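Local coordinates for GNA33 (Neisseria gonorrhoeae FA 1090, PDB 2G5D), which probably cleaves the beta-1,4 linkage between N-acetylmuramic acid and N-acetylglucosamine in peptidoglycan as a lytic transglycosylase, forming a 1,6-anhydro bond in the muramic acid residue, at residues 131-134 with 135-138; 183-186 with 187-190; 190-193 with 194-197; 268-271 with 272-275; 299-302 with 303-306. One frame throughout, in Å; residues are numbered along the deposited sequence.

In the fold
All five contacts are local ones within the MltA-specific insert domain. Contacts 1 and 3 are surface turns joining strands, each fastened by a threonine hydroxyl that accepts a backbone N-H. Contact 2 leaves strand 182-184 and contact 3 leads on towards strand 197-203, both in the five-stranded sheet; the two share Pro190 and have centres about 11 Å apart. Contact 2 is partly buried and combines a salt bridge with apolar packing. Contacts 4 and 5, also partly buried, lie at the starts of helices 271-276 and 302-306, which pack against each other with Val305 touching Ile271, Tyr274 and Met275. Contact 1 lies about 36 Å from contacts 2 and 3, between centres.

Contact 1 of 5, residues 131-134 with 135-138; sequences RRTE and RARF
With chi1 at 62°, Thr133 holds OG1 between its own backbone N and carbonyl carbon, from where the hydroxyl reaches over the chain to the backbone N of Ala136. The four residues Thr133 to Ala136 form a beta turn, with CA of Thr133 and CA of Ala136 4.9 Å apart, in the loop that leads from strand 116-129 to strand 138-141. Two hydrogen bonds close it. Ala136 N donates to Thr133 OG1 at 3.0 Å. In the other direction Thr133 N donates to Ala136 O at 3.1 Å, a nearly straight bond. Threonine suits the first position of the turn because its short side chain supplies an acceptor just where the backbone N-H of Ala136 turns inward. Alanine suits the last: its CB comes within 3.5 Å of Thr133 OG1 and also packs on Tyr230 of strand 227-231. The carbonyl oxygen of Ala136 has a second neighbour, CA of Arg132, whose C-H points at it over 3.5 Å.

Long, polar side chains suit the solvent-facing outside of the loop. The chain of Arg137 is bent at chi2 and chi3, and its CD passes 3.2 Å from Glu134 O. Beyond the turn, Arg137 and Phe138 both face Ala231, a classic beta bulge at the entry to strand 138-141. There CE1 of Phe138 lies 4.1 Å above the guanidinium plane of Arg137, over its centre.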
loop_
_atom_site.group_PDB
_atom_site.type_symbol
_atom_site.label_atom_id
_atom_site.label_comp_id
_atom_site.label_asym_id
_atom_site.label_seq_id
_atom_site.Cartn_x
_atom_site.Cartn_y
_atom_site.Cartn_z
ATOM N N ARG A 131 18.302 -19.016 2.578
ATOM C CA ARG A 131 18.418 -20.332 3.197
ATOM C C ARG A 131 18.138 -20.229 4.673
ATOM O O ARG A 131 18.163 -19.140 5.250
ATOM C CB ARG A 131 19.856 -20.815 3.115
ATOM C CG ARG A 131 20.232 -21.685 1.963
ATOM C CD ARG A 131 21.735 -21.950 2.053
ATOM N NE ARG A 131 22.460 -20.718 2.400
ATOM C CZ ARG A 131 23.359 -20.588 3.381
ATOM N NH1 ARG A 131 23.695 -21.621 4.139
ATOM N NH2 ARG A 131 23.937 -19.409 3.591
ATOM N N ARG A 132 17.915 -21.376 5.300
ATOM C CA ARG A 132 17.911 -21.442 6.747
ATOM C C ARG A 132 19.370 -21.447 7.202
ATOM O O ARG A 132 20.169 -22.205 6.689
ATOM C CB ARG A 132 17.192 -22.703 7.209
ATOM C CG ARG A 132 16.793 -22.686 8.665
ATOM C CD ARG A 132 16.446 -24.075 9.134
ATOM N NE ARG A 132 16.095 -24.081 10.552
ATOM C CZ ARG A 132 16.196 -25.141 11.352
ATOM N NH1 ARG A 132 16.658 -26.303 10.891
ATOM N NH2 ARG A 132 15.844 -25.038 12.631
ATOM N N THR A 133 19.712 -20.565 8.133
ATOM C CA THR A 133 21.035 -20.544 8.749
ATOM C C THR A 133 20.856 -20.466 10.265
ATOM O O THR A 133 19.730 -20.402 10.759
ATOM C CB THR A 133 21.888 -19.330 8.281
ATOM O OG1 THR A 133 21.241 -18.107 8.673
ATOM C CG2 THR A 133 22.108 -19.345 6.760
ATOM N N GLU A 134 21.967 -20.461 10.996
ATOM C CA GLU A 134 21.936 -20.324 12.450
ATOM C C GLU A 134 21.232 -19.023 12.857
ATOM O O GLU A 134 20.446 -18.996 13.808
ATOM C CB GLU A 134 23.361 -20.379 13.022
ATOM C CG GLU A 134 23.425 -20.377 14.547
ATOM C CD GLU A 134 24.856 -20.379 15.085
ATOM O OE1 GLU A 134 25.499 -21.456 15.098
ATOM O OE2 GLU A 134 25.341 -19.299 15.498
ATOM N N ARG A 135 21.519 -17.963 12.107
ATOM C CA ARG A 135 20.957 -16.629 12.310
ATOM C C ARG A 135 19.521 -16.468 11.784
ATOM O O ARG A 135 18.699 -15.805 12.416
ATOM C CB ARG A 135 21.837 -15.599 11.602
ATOM C CG ARG A 135 22.979 -15.051 12.403
ATOM C CD ARG A 135 23.230 -13.618 11.967
ATOM N NE ARG A 135 24.453 -13.078 12.543
ATOM C CZ ARG A 135 24.535 -12.475 13.727
ATOM N NH1 ARG A 135 23.453 -12.323 14.483
ATOM N NH2 ARG A 135 25.710 -12.017 14.154
ATOM N N ALA A 136 19.247 -17.049 10.612
ATOM C CA ALA A 136 17.989 -16.836 9.897
ATOM C C ALA A 136 17.113 -18.086 9.914
ATOM O O ALA A 136 17.274 -18.980 9.079
ATOM C CB ALA A 136 18.268 -16.362 8.450
ATOM N N ARG A 137 16.175 -18.116 10.861
ATOM C CA ARG A 137 15.396 -19.319 11.206
ATOM C C ARG A 137 13.885 -19.233 10.864
ATOM O O ARG A 137 13.172 -20.217 11.013
ATOM C CB ARG A 137 15.527 -19.595 12.712
ATOM C CG ARG A 137 16.936 -19.915 13.211
ATOM C CD ARG A 137 17.302 -19.083 14.453
ATOM N NE ARG A 137 16.380 -19.262 15.581
ATOM C CZ ARG A 137 16.169 -18.357 16.541
ATOM N NH1 ARG A 137 16.812 -17.192 16.524
ATOM N NH2 ARG A 137 15.302 -18.614 17.519
ATOM N N PHE A 138 13.409 -18.074 10.406
ATOM C CA PHE A 138 11.958 -17.848 10.255
ATOM C C PHE A 138 11.527 -17.790 8.803
ATOM O O PHE A 138 11.768 -16.791 8.124
ATOM C CB PHE A 138 11.511 -16.587 11.013
ATOM C CG PHE A 138 11.786 -16.653 12.495
ATOM C CD1 PHE A 138 13.021 -16.250 13.009
ATOM C CD2 PHE A 138 10.827 -17.155 13.372
ATOM C CE1 PHE A 138 13.291 -16.334 14.385
ATOM C CE2 PHE A 138 11.085 -17.241 14.745
ATOM C CZ PHE A 138 12.319 -16.824 15.254
#

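Contact 2 of 5, residues 183-186 with 187-190; sequences TADL and SRFP
Phe189 turns the edge of its ring to the main chain of Asp185, with CD1 only 3.1 Å from the carbonyl O of Asp185 and that oxygen close to the ring plane. The same oxygen accepts the backbone N-H of Arg188 at 3.0 Å, from a donor lying 42° out of the carbonyl plane, so the ring edge and an amide crowd round one carbonyl oxygen. One residue further on, Phe189 N makes a weak bond to Leu186 O at 3.4 Å. These are two overlapping beta turns, Asp185 to Arg188 and Leu186 to Phe189, and they swing the chain out of strand 182-184 of the five-stranded sheet into the loop leading to strand 197-203.

Outside the bend, Asp185 and Arg188 form a rather long salt bridge, OD1 to NE at 3.5 Å. The chains pass at a slant, the carboxylate and guanidinium planes being 53° apart. Chi1 of Arg188 (-63°), with CG opposite the carbonyl carbon, lays that CG 3.0 Å from Asp185 OD1, and the bend at chi2 turns NE back toward the carboxylate. Ser187 stands beside the carboxylate, small enough to fit there, its OG 3.3 Å from both Asp185 OD1 and Asp185 OD2. On the inner side the residues are apolar: Leu186 CD2 comes within 4.4 Å of Phe189 CD1, and Ala184 also touches the ring. Leu186 and Phe189 both pack on Ile198, while Leu186 reaches Val163 and Phe189 reaches Pro209.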
loop_
_atom_site.group_PDB
_atom_site.type_symbol
_atom_site.label_atom_id
_atom_site.label_comp_id
_atom_site.label_asym_id
_atom_site.label_seq_id
_atom_site.Cartn_x
_atom_site.Cartn_y
_atom_site.Cartn_z
ATOM N N THR A 183 -18.163 -29.350 0.249
ATOM C CA THR A 183 -19.117 -28.414 0.863
ATOM C C THR A 183 -18.395 -27.331 1.655
ATOM O O THR A 183 -17.370 -27.600 2.284
ATOM C CB THR A 183 -20.094 -29.123 1.833
ATOM O OG1 THR A 183 -19.376 -29.570 2.991
ATOM C CG2 THR A 183 -20.797 -30.311 1.157
ATOM N N ALA A 184 -18.942 -26.117 1.647
ATOM C CA ALA A 184 -18.357 -25.001 2.403
ATOM C C ALA A 184 -19.344 -24.377 3.384
ATOM O O ALA A 184 -20.488 -24.082 3.026
ATOM C CB ALA A 184 -17.806 -23.945 1.459
ATOM N N ASP A 185 -18.893 -24.182 4.622
ATOM C CA ASP A 185 -19.721 -23.575 5.664
ATOM C C ASP A 185 -19.394 -22.094 5.832
ATOM O O ASP A 185 -18.476 -21.737 6.575
ATOM C CB ASP A 185 -19.534 -24.309 6.996
ATOM C CG ASP A 185 -20.629 -23.987 7.996
ATOM O OD1 ASP A 185 -20.333 -23.933 9.209
ATOM O OD2 ASP A 185 -21.785 -23.787 7.570
ATOM N N LEU A 186 -20.167 -21.242 5.156
ATOM C CA LEU A 186 -19.869 -19.806 5.056
ATOM C C LEU A 186 -19.920 -19.030 6.373
ATOM O O LEU A 186 -19.267 -17.993 6.511
ATOM C CB LEU A 186 -20.746 -19.130 3.996
ATOM C CG LEU A 186 -20.429 -19.436 2.526
ATOM C CD1 LEU A 186 -21.326 -18.617 1.619
ATOM C CD2 LEU A 186 -18.960 -19.184 2.184
ATOM N N SER A 187 -20.688 -19.533 7.335
ATOM C CA SER A 187 -20.725 -18.945 8.672
ATOM C C SER A 187 -19.373 -19.056 9.396
ATOM O O SER A 187 -19.099 -18.298 10.327
ATOM C CB SER A 187 -21.830 -19.595 9.503
ATOM O OG SER A 187 -21.760 -21.006 9.418
ATOM N N ARG A 188 -18.535 -19.995 8.958
ATOM C CA ARG A 188 -17.227 -20.238 9.573
ATOM C C ARG A 188 -16.138 -19.307 9.038
ATOM O O ARG A 188 -15.207 -18.951 9.761
ATOM C CB ARG A 188 -16.793 -21.691 9.349
ATOM C CG ARG A 188 -17.698 -22.728 9.983
ATOM C CD ARG A 188 -17.282 -23.037 11.404
ATOM N NE ARG A 188 -18.246 -23.911 12.064
ATOM C CZ ARG A 188 -17.947 -24.767 13.038
ATOM N NH1 ARG A 188 -16.695 -24.890 13.475
ATOM N NH2 ARG A 188 -18.908 -25.512 13.569
ATOM N N PHE A 189 -16.256 -18.938 7.763
ATOM C CA PHE A 189 -15.277 -18.085 7.091
ATOM C C PHE A 189 -15.394 -16.630 7.559
ATOM O O PHE A 189 -16.500 -16.164 7.859
ATOM C CB PHE A 189 -15.443 -18.180 5.571
ATOM C CG PHE A 189 -15.087 -19.525 5.001
ATOM C CD1 PHE A 189 -15.958 -20.608 5.132
ATOM C CD2 PHE A 189 -13.889 -19.707 4.318
ATOM C CE1 PHE A 189 -15.632 -21.854 4.606
ATOM C CE2 PHE A 189 -13.553 -20.947 3.785
ATOM C CZ PHE A 189 -14.429 -22.023 3.928
ATOM N N PRO A 190 -14.252 -15.912 7.621
ATOM C CA PRO A 190 -14.197 -14.531 8.125
ATOM C C PRO A 190 -14.738 -13.470 7.149
ATOM O O PRO A 190 -13.979 -12.636 6.647
ATOM C CB PRO A 190 -12.701 -14.323 8.387
ATOM C CG PRO A 190 -12.033 -15.196 7.388
ATOM C CD PRO A 190 -12.916 -16.398 7.216
#

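Contact 3 of 5, residues 190-193 with 194-197; sequences PITA and RTTA
Thr192 and Thr195 hold a surface turn together by a hydrogen bond from the backbone of one to the side chain of the other. The residues from Thr192 to Thr195 make a beta turn, part of the loop between strands 182-184 and 197-203, and the link across it comes from a hydroxyl. Thr192 N donates to Thr195 OG1 at 3.2 Å, fairly straight at 158°. The hydroxyl in turn gives its own hydrogen to the carbonyl O of Arg194, 2.8 Å from Thr195 OG1; it meets that carbonyl side-on, with a C=O...donor angle of 99°. One small group thus accepts from one arm of the turn and donates to the other, which fixes its rotation. Chi1 of Thr195, -67°, makes this possible by placing OG1 opposite the carbonyl carbon and turned back towards the first arm. Threonine is well chosen here, since its hydroxyl does the bonding while its methyl is left for packing.

Of the surrounding residues, Pro190 leans on His266 and Pro267, and the backbone of Thr196 bonds to Leu152 at the far end of the loop.

The apolar contact is with Ile191, whose side chain crosses that of Thr195 at about a right angle. CG2 of Ile191 lies 3.9 Å from CB of Thr195, a light contact along one flank of the threonine. Next to the hydroxyl, the CA of Ile191 stands 3.3 Å from Thr195 OG1, and CG1 of Ile191 is 4.0 Å from CG2 of Thr195.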
loop_
_atom_site.group_PDB
_atom_site.type_symbol
_atom_site.label_atom_id
_atom_site.label_comp_id
_atom_site.label_asym_id
_atom_site.label_seq_id
_atom_site.Cartn_x
_atom_site.Cartn_y
_atom_site.Cartn_z
ATOM N N PRO A 190 -14.252 -15.912 7.621
ATOM C CA PRO A 190 -14.197 -14.531 8.125
ATOM C C PRO A 190 -14.738 -13.470 7.149
ATOM O O PRO A 190 -13.979 -12.636 6.647
ATOM C CB PRO A 190 -12.701 -14.323 8.387
ATOM C CG PRO A 190 -12.033 -15.196 7.388
ATOM C CD PRO A 190 -12.916 -16.398 7.216
ATOM N N ILE A 191 -16.046 -13.506 6.896
ATOM C CA ILE A 191 -16.702 -12.520 6.037
ATOM C C ILE A 191 -17.172 -11.346 6.894
ATOM O O ILE A 191 -17.690 -11.544 7.996
ATOM C CB ILE A 191 -17.890 -13.147 5.239
ATOM C CG1 ILE A 191 -17.391 -14.215 4.269
ATOM C CG2 ILE A 191 -18.674 -12.102 4.453
ATOM C CD1 ILE A 191 -17.737 -15.611 4.687
ATOM N N THR A 192 -16.966 -10.128 6.397
ATOM C CA THR A 192 -17.498 -8.926 7.039
ATOM C C THR A 192 -18.416 -8.213 6.041
ATOM O O THR A 192 -18.914 -8.838 5.100
ATOM C CB THR A 192 -16.367 -7.972 7.509
ATOM O OG1 THR A 192 -15.162 -8.713 7.735
ATOM C CG2 THR A 192 -16.767 -7.249 8.796
ATOM N N ALA A 193 -18.652 -6.918 6.247
ATOM C CA ALA A 193 -19.352 -6.105 5.257
ATOM C C ALA A 193 -18.508 -6.016 3.983
ATOM O O ALA A 193 -19.025 -5.772 2.891
ATOM C CB ALA A 193 -19.649 -4.717 5.815
ATOM N N ARG A 194 -17.208 -6.236 4.144
ATOM C CA ARG A 194 -16.260 -6.239 3.043
ATOM C C ARG A 194 -15.563 -7.603 2.965
ATOM O O ARG A 194 -14.757 -7.952 3.837
ATOM C CB ARG A 194 -15.242 -5.099 3.230
ATOM C CG ARG A 194 -14.629 -4.572 1.936
ATOM C CD ARG A 194 -13.382 -5.362 1.540
ATOM N NE ARG A 194 -13.203 -5.417 0.088
ATOM C CZ ARG A 194 -12.185 -6.020 -0.526
ATOM N NH1 ARG A 194 -11.234 -6.631 0.178
ATOM N NH2 ARG A 194 -12.121 -6.012 -1.854
ATOM N N THR A 195 -15.911 -8.380 1.941
ATOM C CA THR A 195 -15.192 -9.612 1.584
ATOM C C THR A 195 -15.378 -9.883 0.090
ATOM O O THR A 195 -16.504 -10.076 -0.386
ATOM C CB THR A 195 -15.626 -10.852 2.435
ATOM O OG1 THR A 195 -15.220 -10.676 3.798
ATOM C CG2 THR A 195 -14.991 -12.132 1.908
ATOM N N THR A 196 -14.265 -9.881 -0.639
ATOM C CA THR A 196 -14.274 -10.090 -2.088
ATOM C C THR A 196 -14.222 -11.580 -2.450
ATOM O O THR A 196 -14.818 -12.009 -3.444
ATOM C CB THR A 196 -13.129 -9.297 -2.790
ATOM O OG1 THR A 196 -13.302 -9.345 -4.209
ATOM C CG2 THR A 196 -11.748 -9.856 -2.432
ATOM N N ALA A 197 -13.524 -12.355 -1.620
ATOM C CA ALA A 197 -13.294 -13.778 -1.846
ATOM C C ALA A 197 -13.048 -14.495 -0.525
ATOM O O ALA A 197 -12.610 -13.878 0.451
ATOM C CB ALA A 197 -12.094 -13.979 -2.768
#

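Contact 4 of 5, residues 268-271 with 272-275; sequences YVSI and GRYM
From Ser270 the backbone passes from an extended course (Val269 and Ser270) into helix 271-276, and the first helical bonds follow at once: Tyr274 N donates to Ser270 O at 3.1 Å and Met275 N to Ile271 O at 2.9 Å. Ser270 holds the N-cap position. Its OG, anti to the backbone N (chi1 -175°), accepts a weak capping bond from Arg273 N at 3.4 Å; serine suits the place because its short hydroxyl can fold back to an amide of the first turn.

Arg273 bends at chi3 and lays one face of its guanidinium over Ser270 CB, with NH1 3.1 Å from that carbon. Gly272 adds no side chain next to the serine, and its carbonyl O bonds to Thr286 OG1. Ile271 and Met275 face inward, packing on Ile291 of helix 288-297 and Val305 of helix 302-306. Tyr274 turns its ring edge to Ile271 O, while its OH bonds to Glu304 OE2.

The chemistry is that of a helix start with two sides: a polar cap with an exposed arginine lying along it, and an apolar side fitted to the neighbouring helices, where the tyrosine hydroxyl is paired with a carboxylate that probably polarises it.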
loop_
_atom_site.group_PDB
_atom_site.type_symbol
_atom_site.label_atom_id
_atom_site.label_comp_id
_atom_site.label_asym_id
_atom_site.label_seq_id
_atom_site.Cartn_x
_atom_site.Cartn_y
_atom_site.Cartn_z
ATOM N N TYR A 268 -7.398 -8.634 10.777
ATOM C CA TYR A 268 -6.229 -7.972 11.328
ATOM C C TYR A 268 -6.515 -7.539 12.770
ATOM O O TYR A 268 -7.544 -6.921 13.049
ATOM C CB TYR A 268 -5.808 -6.769 10.466
ATOM C CG TYR A 268 -4.893 -5.805 11.199
ATOM C CD1 TYR A 268 -5.409 -4.647 11.788
ATOM C CD2 TYR A 268 -3.522 -6.071 11.344
ATOM C CE1 TYR A 268 -4.592 -3.767 12.488
ATOM C CE2 TYR A 268 -2.690 -5.193 12.045
ATOM C CZ TYR A 268 -3.239 -4.043 12.610
ATOM O OH TYR A 268 -2.448 -3.153 13.301
ATOM N N VAL A 269 -5.604 -7.883 13.682
ATOM C CA VAL A 269 -5.641 -7.376 15.052
ATOM C C VAL A 269 -4.302 -6.717 15.381
ATOM O O VAL A 269 -3.243 -7.291 15.121
ATOM C CB VAL A 269 -5.962 -8.500 16.082
ATOM C CG1 VAL A 269 -5.802 -7.996 17.519
ATOM C CG2 VAL A 269 -7.364 -9.053 15.858
ATOM N N SER A 270 -4.350 -5.508 15.936
ATOM C CA SER A 270 -3.138 -4.848 16.422
ATOM C C SER A 270 -2.555 -5.543 17.668
ATOM O O SER A 270 -3.179 -5.575 18.729
ATOM C CB SER A 270 -3.403 -3.373 16.726
ATOM O OG SER A 270 -2.202 -2.721 17.086
ATOM N N ILE A 271 -1.358 -6.099 17.519
ATOM C CA ILE A 271 -0.621 -6.702 18.632
ATOM C C ILE A 271 -0.133 -5.636 19.622
ATOM O O ILE A 271 -0.019 -5.897 20.818
ATOM C CB ILE A 271 0.562 -7.604 18.148
ATOM C CG1 ILE A 271 1.595 -6.801 17.330
ATOM C CG2 ILE A 271 0.026 -8.833 17.372
ATOM C CD1 ILE A 271 3.006 -7.430 17.273
ATOM N N GLY A 272 0.142 -4.436 19.109
ATOM C CA GLY A 272 0.471 -3.274 19.935
ATOM C C GLY A 272 -0.624 -2.858 20.906
ATOM O O GLY A 272 -0.334 -2.472 22.036
ATOM N N ARG A 273 -1.877 -2.939 20.461
ATOM C CA ARG A 273 -3.031 -2.666 21.317
ATOM C C ARG A 273 -3.283 -3.827 22.264
ATOM O O ARG A 273 -3.757 -3.620 23.381
ATOM C CB ARG A 273 -4.293 -2.362 20.500
ATOM C CG ARG A 273 -4.261 -1.030 19.759
ATOM C CD ARG A 273 -5.603 -0.690 19.095
ATOM N NE ARG A 273 -5.385 0.001 17.825
ATOM C CZ ARG A 273 -5.571 -0.543 16.623
ATOM N NH1 ARG A 273 -6.026 -1.789 16.501
ATOM N NH2 ARG A 273 -5.315 0.169 15.531
ATOM N N TYR A 274 -2.970 -5.045 21.819
ATOM C CA TYR A 274 -3.062 -6.222 22.682
ATOM C C TYR A 274 -2.080 -6.142 23.859
ATOM O O TYR A 274 -2.459 -6.373 25.010
ATOM C CB TYR A 274 -2.845 -7.517 21.891
ATOM C CG TYR A 274 -2.781 -8.750 22.774
ATOM C CD1 TYR A 274 -3.949 -9.348 23.246
ATOM C CD2 TYR A 274 -1.552 -9.306 23.154
ATOM C CE1 TYR A 274 -3.905 -10.476 24.072
ATOM C CE2 TYR A 274 -1.496 -10.436 23.978
ATOM C CZ TYR A 274 -2.681 -11.014 24.430
ATOM O OH TYR A 274 -2.652 -12.129 25.242
ATOM N N MET A 275 -0.824 -5.815 23.560
ATOM C CA MET A 275 0.234 -5.728 24.561
ATOM C C MET A 275 0.015 -4.641 25.614
ATOM O O MET A 275 0.436 -4.800 26.759
ATOM C CB MET A 275 1.576 -5.501 23.873
ATOM C CG MET A 275 2.127 -6.731 23.173
ATOM S SD MET A 275 3.643 -6.349 22.312
ATOM C CE MET A 275 4.835 -6.457 23.635
#

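Contact 5 of 5, residues 299-302 with 303-306; sequences PQRL and AEVL
Arg301 and Glu304 form the salt bridge of this contact, running side by side in the same direction across the first turn of helix 302-306. NH1 of Arg301 donates to OE1 of Glu304 at 2.7 Å with an N-H...O angle of 155°, meeting the oxygen on its syn side. The carboxylate oxygen lies near the guanidinium plane, at its edge, although the two groups are turned steeply, their planes 77° apart. A chain bent at chi2 (-95°) brings the arginine alongside, and its CD also comes within 3.3 Å of Glu304 OE1. The other oxygen of Glu304, OE2, bonds to Tyr274 OH and Tyr280 OH. With both oxygens engaged, the carboxylate is held against rotation and its negative charge is probably stabilised.

Backbone bonds define the helix. Val305 N donates to Arg301 O at 3.2 Å and Leu306 N to Leu302 O at 3.1 Å. Val305 CG2 also rests 3.3 Å from Arg301 O.

Apolar packing lies on another side of the turn. Leu302 CD2 approaches Leu306 CD2 to 3.4 Å, a closeness that is doubtful because both side chains sit off the usual rotamers. Leucines four residues apart suit a helix, where they fall on the same face.

Around this short helix, Leu302 packs on Met295 of helix 288-297 and on Pro234 of helix 234-243, and Leu306 on Phe238 of the latter. Val305 faces helix 271-276, where it touches Tyr274, while Arg301 lies against Tyr294 of helix 288-297.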
loop_
_atom_site.group_PDB
_atom_site.type_symbol
_atom_site.label_atom_id
_atom_site.label_comp_id
_atom_site.label_asym_id
_atom_site.label_seq_id
_atom_site.Cartn_x
_atom_site.Cartn_y
_atom_site.Cartn_z
ATOM N N PRO A 299 10.921 -14.088 25.659
ATOM C CA PRO A 299 10.593 -15.168 24.714
ATOM C C PRO A 299 9.340 -15.976 25.099
ATOM O O PRO A 299 8.721 -16.598 24.233
ATOM C CB PRO A 299 11.839 -16.067 24.763
ATOM C CG PRO A 299 12.516 -15.721 26.073
ATOM C CD PRO A 299 12.267 -14.265 26.246
ATOM N N GLN A 300 8.981 -15.961 26.385
ATOM C CA GLN A 300 7.788 -16.660 26.891
ATOM C C GLN A 300 6.440 -16.050 26.435
ATOM O O GLN A 300 5.376 -16.648 26.649
ATOM C CB GLN A 300 7.857 -16.774 28.430
ATOM C CG GLN A 300 7.290 -15.581 29.229
ATOM C CD GLN A 300 8.213 -14.375 29.303
ATOM O OE1 GLN A 300 9.348 -14.405 28.833
ATOM N NE2 GLN A 300 7.721 -13.303 29.902
ATOM N N ARG A 301 6.493 -14.869 25.816
ATOM C CA ARG A 301 5.288 -14.189 25.350
ATOM C C ARG A 301 5.162 -14.040 23.829
ATOM O O ARG A 301 4.160 -13.501 23.354
ATOM C CB ARG A 301 5.138 -12.820 26.024
ATOM C CG ARG A 301 4.987 -12.904 27.530
ATOM C CD ARG A 301 3.539 -12.898 28.012
ATOM N NE ARG A 301 3.454 -13.224 29.441
ATOM C CZ ARG A 301 2.653 -14.157 29.961
ATOM N NH1 ARG A 301 1.843 -14.854 29.173
ATOM N NH2 ARG A 301 2.653 -14.389 31.271
ATOM N N LEU A 302 6.167 -14.528 23.089
ATOM C CA LEU A 302 6.268 -14.366 21.625
ATOM C C LEU A 302 5.103 -14.987 20.870
ATOM O O LEU A 302 4.445 -14.313 20.042
ATOM C CB LEU A 302 7.567 -15.013 21.121
ATOM C CG LEU A 302 8.372 -14.511 19.907
ATOM C CD1 LEU A 302 8.844 -15.681 19.037
ATOM C CD2 LEU A 302 7.645 -13.475 19.080
ATOM N N ALA A 303 4.870 -16.279 21.124
ATOM C CA ALA A 303 3.798 -17.029 20.452
ATOM C C ALA A 303 2.427 -16.401 20.717
ATOM O O ALA A 303 1.678 -16.093 19.780
ATOM C CB ALA A 303 3.823 -18.497 20.876
ATOM N N GLU A 304 2.125 -16.184 21.994
ATOM C CA GLU A 304 0.876 -15.571 22.442
ATOM C C GLU A 304 0.523 -14.265 21.719
ATOM O O GLU A 304 -0.603 -14.084 21.253
ATOM C CB GLU A 304 1.001 -15.294 23.937
ATOM C CG GLU A 304 -0.176 -14.603 24.584
ATOM C CD GLU A 304 0.217 -13.952 25.897
ATOM O OE1 GLU A 304 1.085 -14.507 26.602
ATOM O OE2 GLU A 304 -0.331 -12.883 26.214
ATOM N N VAL A 305 1.484 -13.349 21.664
ATOM C CA VAL A 305 1.256 -12.001 21.178
ATOM C C VAL A 305 1.108 -12.012 19.659
ATOM O O VAL A 305 0.134 -11.453 19.134
ATOM C CB VAL A 305 2.375 -11.022 21.634
ATOM C CG1 VAL A 305 2.294 -9.700 20.869
ATOM C CG2 VAL A 305 2.266 -10.758 23.124
ATOM N N LEU A 306 2.046 -12.677 18.973
ATOM C CA LEU A 306 2.008 -12.812 17.507
ATOM C C LEU A 306 0.745 -13.533 17.026
ATOM O O LEU A 306 0.109 -13.101 16.065
ATOM C CB LEU A 306 3.273 -13.499 16.991
ATOM C CG LEU A 306 4.431 -12.612 16.498
ATOM C CD1 LEU A 306 4.728 -11.408 17.382
ATOM C CD2 LEU A 306 5.681 -13.437 16.298
#